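Local coordinates for penicillin binding protein 2X (Streptococcus thermophilus, PDB 5U47) that probably cross-links the peptides of adjacent glycan strands as a transpeptidase of septal cell-wall synthesis, and is a target of beta-lactams, at residues Leu643-Thr646 and Asn647-Glu651; Gly599-Pro602 and Gly603-Ala606. The protein carries 1 engineered substitution. All blocks are in the same frame, centred on the assembly; numbering follows the deposited sequence.

Interaction 1: Leu643-Thr646 and Asn647-Glu651; sequences LIMT and NEFTE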
loop_
_atom_site.group_PDB
_atom_site.type_symbol
_atom_site.label_atom_id
_atom_site.label_comp_id
_atom_site.label_asym_id
_atom_site.label_seq_id
_atom_site.Cartn_x
_atom_site.Cartn_y
_atom_site.Cartn_z
ATOM N N LEU A 643 -17.862 10.937 -10.094
ATOM C CA LEU A 643 -17.151 11.174 -11.349
ATOM C C LEU A 643 -16.324 12.449 -11.267
ATOM O O LEU A 643 -16.805 13.462 -10.769
ATOM C CB LEU A 643 -18.113 11.344 -12.499
ATOM C CG LEU A 643 -19.089 10.233 -12.834
ATOM C CD1 LEU A 643 -19.946 10.693 -14.008
ATOM C CD2 LEU A 643 -18.350 8.938 -13.149
ATOM N N ILE A 644 -15.095 12.379 -11.760
ATOM C CA ILE A 644 -14.191 13.524 -11.868
ATOM C C ILE A 644 -13.887 13.607 -13.357
ATOM O O ILE A 644 -13.191 12.739 -13.904
ATOM C CB ILE A 644 -12.889 13.326 -11.067
ATOM C CG1 ILE A 644 -13.173 13.223 -9.569
ATOM C CG2 ILE A 644 -11.910 14.474 -11.305
ATOM C CD1 ILE A 644 -11.953 12.810 -8.761
ATOM N N MET A 645 -14.436 14.615 -14.032
ATOM C CA MET A 645 -14.169 14.778 -15.465
ATOM C C MET A 645 -12.986 15.705 -15.644
ATOM O O MET A 645 -13.029 16.843 -15.205
ATOM C CB MET A 645 -15.365 15.341 -16.214
ATOM C CG MET A 645 -15.228 15.256 -17.741
ATOM S SD MET A 645 -16.643 16.002 -18.568
ATOM C CE MET A 645 -16.268 17.739 -18.375
ATOM N N THR A 646 -11.941 15.219 -16.304
ATOM C CA THR A 646 -10.755 16.037 -16.523
ATOM C C THR A 646 -10.983 16.919 -17.733
ATOM O O THR A 646 -11.987 16.777 -18.437
ATOM C CB THR A 646 -9.502 15.192 -16.786
ATOM O OG1 THR A 646 -9.605 14.567 -18.073
ATOM C CG2 THR A 646 -9.324 14.148 -15.699
ATOM N N ASN A 647 -10.023 17.803 -17.993
ATOM C CA ASN A 647 -10.129 18.712 -19.131
ATOM C C ASN A 647 -9.777 18.072 -20.486
ATOM O O ASN A 647 -9.830 18.747 -21.497
ATOM C CB ASN A 647 -9.324 20.003 -18.908
ATOM C CG ASN A 647 -7.838 19.770 -18.798
ATOM O OD1 ASN A 647 -7.380 18.721 -18.335
ATOM N ND2 ASN A 647 -7.072 20.773 -19.173
ATOM N N GLU A 648 -9.412 16.790 -20.511
ATOM C CA GLU A 648 -9.154 16.101 -21.787
ATOM C C GLU A 648 -9.823 14.734 -21.748
ATOM O O GLU A 648 -9.245 13.751 -21.284
ATOM C CB GLU A 648 -7.667 15.989 -22.091
ATOM C CG GLU A 648 -7.417 15.373 -23.459
ATOM C CD GLU A 648 -5.958 15.349 -23.854
ATOM O OE1 GLU A 648 -5.104 15.733 -23.023
ATOM O OE2 GLU A 648 -5.673 14.932 -24.999
ATOM N N PHE A 649 -11.042 14.689 -22.268
ATOM C CA PHE A 649 -11.891 13.498 -22.206
ATOM C C PHE A 649 -12.600 13.322 -23.546
ATOM O O PHE A 649 -13.549 14.046 -23.849
ATOM C CB PHE A 649 -12.867 13.666 -21.020
ATOM C CG PHE A 649 -13.883 12.557 -20.871
ATOM C CD1 PHE A 649 -13.498 11.225 -20.911
ATOM C CD2 PHE A 649 -15.212 12.859 -20.618
ATOM C CE1 PHE A 649 -14.430 10.208 -20.751
ATOM C CE2 PHE A 649 -16.149 11.846 -20.447
ATOM C CZ PHE A 649 -15.758 10.519 -20.515
ATOM N N THR A 650 -12.122 12.360 -24.335
ATOM C CA THR A 650 -12.638 12.138 -25.691
ATOM C C THR A 650 -13.081 10.721 -26.049
ATOM O O THR A 650 -13.678 10.533 -27.109
ATOM C CB THR A 650 -11.561 12.503 -26.732
ATOM O OG1 THR A 650 -10.434 11.637 -26.553
ATOM C CG2 THR A 650 -11.127 13.971 -26.598
ATOM N N GLU A 651 -12.761 9.735 -25.214
ATOM C CA GLU A 651 -13.121 8.326 -25.466
ATOM C C GLU A 651 -14.087 7.763 -24.418
ATOM O O GLU A 651 -13.993 8.100 -23.236
ATOM C CB GLU A 651 -11.861 7.458 -25.490
ATOM C CG GLU A 651 -10.925 7.721 -26.664
ATOM C CD GLU A 651 -9.720 6.774 -26.691
ATOM O OE1 GLU A 651 -9.396 6.158 -25.652
ATOM O OE2 GLU A 651 -9.083 6.647 -27.761
#
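Met645 and Phe649 supply the apolar side of this local contact, made where the chain leaves strand 641-646. The methionine approaches the ring obliquely, CG lying 3.7 Å from CD2 of Phe649, and the two side chains cross at about a right angle. Its first torsion (chi1 -168°) sets CG anti to the backbone N, and an extended chi2 places Met645 SD beyond it, 4.0 Å from Phe649 CD2; the bend at chi3 turns only the CE methyl. Met645 SD is 5.3 Å from the centroid of the Phe649 ring, an oblique Met-aromatic contact. Around the pair, Trp669 and Lys670 of helix 660-670 touch Met645 and Phe649 respectively, and Leu619 also packs on the phenyl ring.

The polar side belongs to Thr646. Its OG1 accepts a weak hydrogen bond of 3.3 Å from Glu648 N, close to straight at 158°. The same hydroxyl is more firmly engaged beyond the turn, with Leu619 O and Gly622 N, while Asn647 OD1 bonds to Lys624 N.

One buried hydroxyl thus ties the end of the central strand of the small PASTA sheet to a neighbouring edge strand and its following loop, a polar anchor beside the apolar contact of Met645 with the phenyl ring.

Interaction 2: Gly599-Pro602 and Gly603-Ala606; sequences GKTP and GETA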
loop_
_atom_site.group_PDB
_atom_site.type_symbol
_atom_site.label_atom_id
_atom_site.label_comp_id
_atom_site.label_asym_id
_atom_site.label_seq_id
_atom_site.Cartn_x
_atom_site.Cartn_y
_atom_site.Cartn_z
ATOM N N GLY A 599 -10.176 22.710 -11.054
ATOM C CA GLY A 599 -8.862 23.292 -11.322
ATOM C C GLY A 599 -7.714 22.512 -10.692
ATOM O O GLY A 599 -6.564 22.708 -11.087
ATOM N N LYS A 600 -7.992 21.642 -9.705
ATOM C CA LYS A 600 -6.915 20.818 -9.115
ATOM C C LYS A 600 -6.488 19.686 -10.056
ATOM O O LYS A 600 -7.124 19.445 -11.084
ATOM C CB LYS A 600 -7.322 20.245 -7.760
ATOM C CG LYS A 600 -7.305 21.289 -6.668
ATOM C CD LYS A 600 -7.623 20.705 -5.303
ATOM C CE LYS A 600 -6.996 21.541 -4.195
ATOM N NZ LYS A 600 -7.267 23.000 -4.363
ATOM N N THR A 601 -5.420 18.990 -9.683
ATOM C CA THR A 601 -4.902 17.876 -10.476
ATOM C C THR A 601 -5.721 16.620 -10.150
ATOM O O THR A 601 -5.881 16.276 -8.974
ATOM C CB THR A 601 -3.409 17.653 -10.201
ATOM O OG1 THR A 601 -2.719 18.905 -10.321
ATOM C CG2 THR A 601 -2.823 16.645 -11.180
ATOM N N PRO A 602 -6.280 15.949 -11.184
ATOM C CA PRO A 602 -7.122 14.770 -10.980
ATOM C C PRO A 602 -6.462 13.659 -10.182
ATOM O O PRO A 602 -7.058 13.161 -9.234
ATOM C CB PRO A 602 -7.413 14.300 -12.412
ATOM C CG PRO A 602 -7.364 15.532 -13.206
ATOM C CD PRO A 602 -6.247 16.325 -12.609
ATOM N N GLY A 603 -5.238 13.306 -10.559
ATOM C CA GLY A 603 -4.492 12.229 -9.915
ATOM C C GLY A 603 -4.392 12.323 -8.400
ATOM O O GLY A 603 -4.883 11.439 -7.671
ATOM N N GLU A 604 -3.783 13.398 -7.910
ATOM C CA GLU A 604 -3.618 13.567 -6.463
ATOM C C GLU A 604 -4.965 13.689 -5.744
ATOM O O GLU A 604 -5.111 13.202 -4.621
ATOM C CB GLU A 604 -2.649 14.718 -6.114
ATOM C CG GLU A 604 -3.118 16.124 -6.372
ATOM C CD GLU A 604 -1.983 17.144 -6.196
ATOM O OE1 GLU A 604 -1.165 17.310 -7.132
ATOM O OE2 GLU A 604 -1.927 17.793 -5.130
ATOM N N THR A 605 -5.950 14.295 -6.408
ATOM C CA THR A 605 -7.283 14.426 -5.831
ATOM C C THR A 605 -7.944 13.057 -5.689
ATOM O O THR A 605 -8.540 12.768 -4.647
ATOM C CB THR A 605 -8.165 15.379 -6.662
ATOM O OG1 THR A 605 -7.556 16.676 -6.680
ATOM C CG2 THR A 605 -9.564 15.500 -6.084
ATOM N N ALA A 606 -7.830 12.214 -6.710
ATOM C CA ALA A 606 -8.406 10.859 -6.645
ATOM C C ALA A 606 -7.782 10.063 -5.494
ATOM O O ALA A 606 -8.487 9.369 -4.750
ATOM C CB ALA A 606 -8.237 10.129 -7.969
#
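Thr601 and Thr605 meet at the start of helix 602-611, where an extended approach through Lys600 and Thr601 turns into helical geometry at Pro602. Two backbone bonds of i to i+4 spacing open the helix: Thr605 N donates to Thr601 O at 3.2 Å, and Ala606 N to Pro602 O at 2.8 Å. Thr605 adds a second grip on Thr601 O through its hydroxyl. Thr605 OG1, placed beside its own backbone N (chi1 -61°), donates to Thr601 O over 2.9 Å from above the carbonyl plane, 37° out of it, so one acceptor receives both amide and hydroxyl of the same residue. Thr601 occupies the N-cap position, with Pro602 as the first residue of the helix, a place where a missing amide hydrogen costs no helical bond. This helix belongs to the first PASTA domain and lies against its three-stranded sheet, Pro602 and Ala606 both touching Val618, Pro602 and Thr605 both touching Ile625. On the outer side Glu604 folds back: its CG is 3.8 Å from Thr601 O, and OE1 lies 3.8 Å from Thr601 CB. Lys600 meets Thr605 through its root, CB standing 3.7 Å from OG1, before its chain leads away.

Overall arrangement
Interaction 2 and the strand half of interaction 1 belong to the first PASTA domain; the two contacts lie on the same side of the chain's centre, with their own centres about 12 Å apart. Interaction 2 comes earlier in the sequence and starts helix 602-611; the loop of interaction 1 leads on from the central strand of the sheet toward helix 660-670. They touch directly, Thr646 CG2 packing 3.5 Å from Pro602 CG, so the threonine whose hydroxyl serves the turn offers its methyl to the proline at the helix start. Val618 and Ile625 deepen this junction: Val618 touches Thr646, Pro602 and Ala606, whereas Ile625 meets Ile644, Pro602 and Thr605. Neither contact includes Ser295 or Lys298, the probable SxxK pair of the transpeptidase domain.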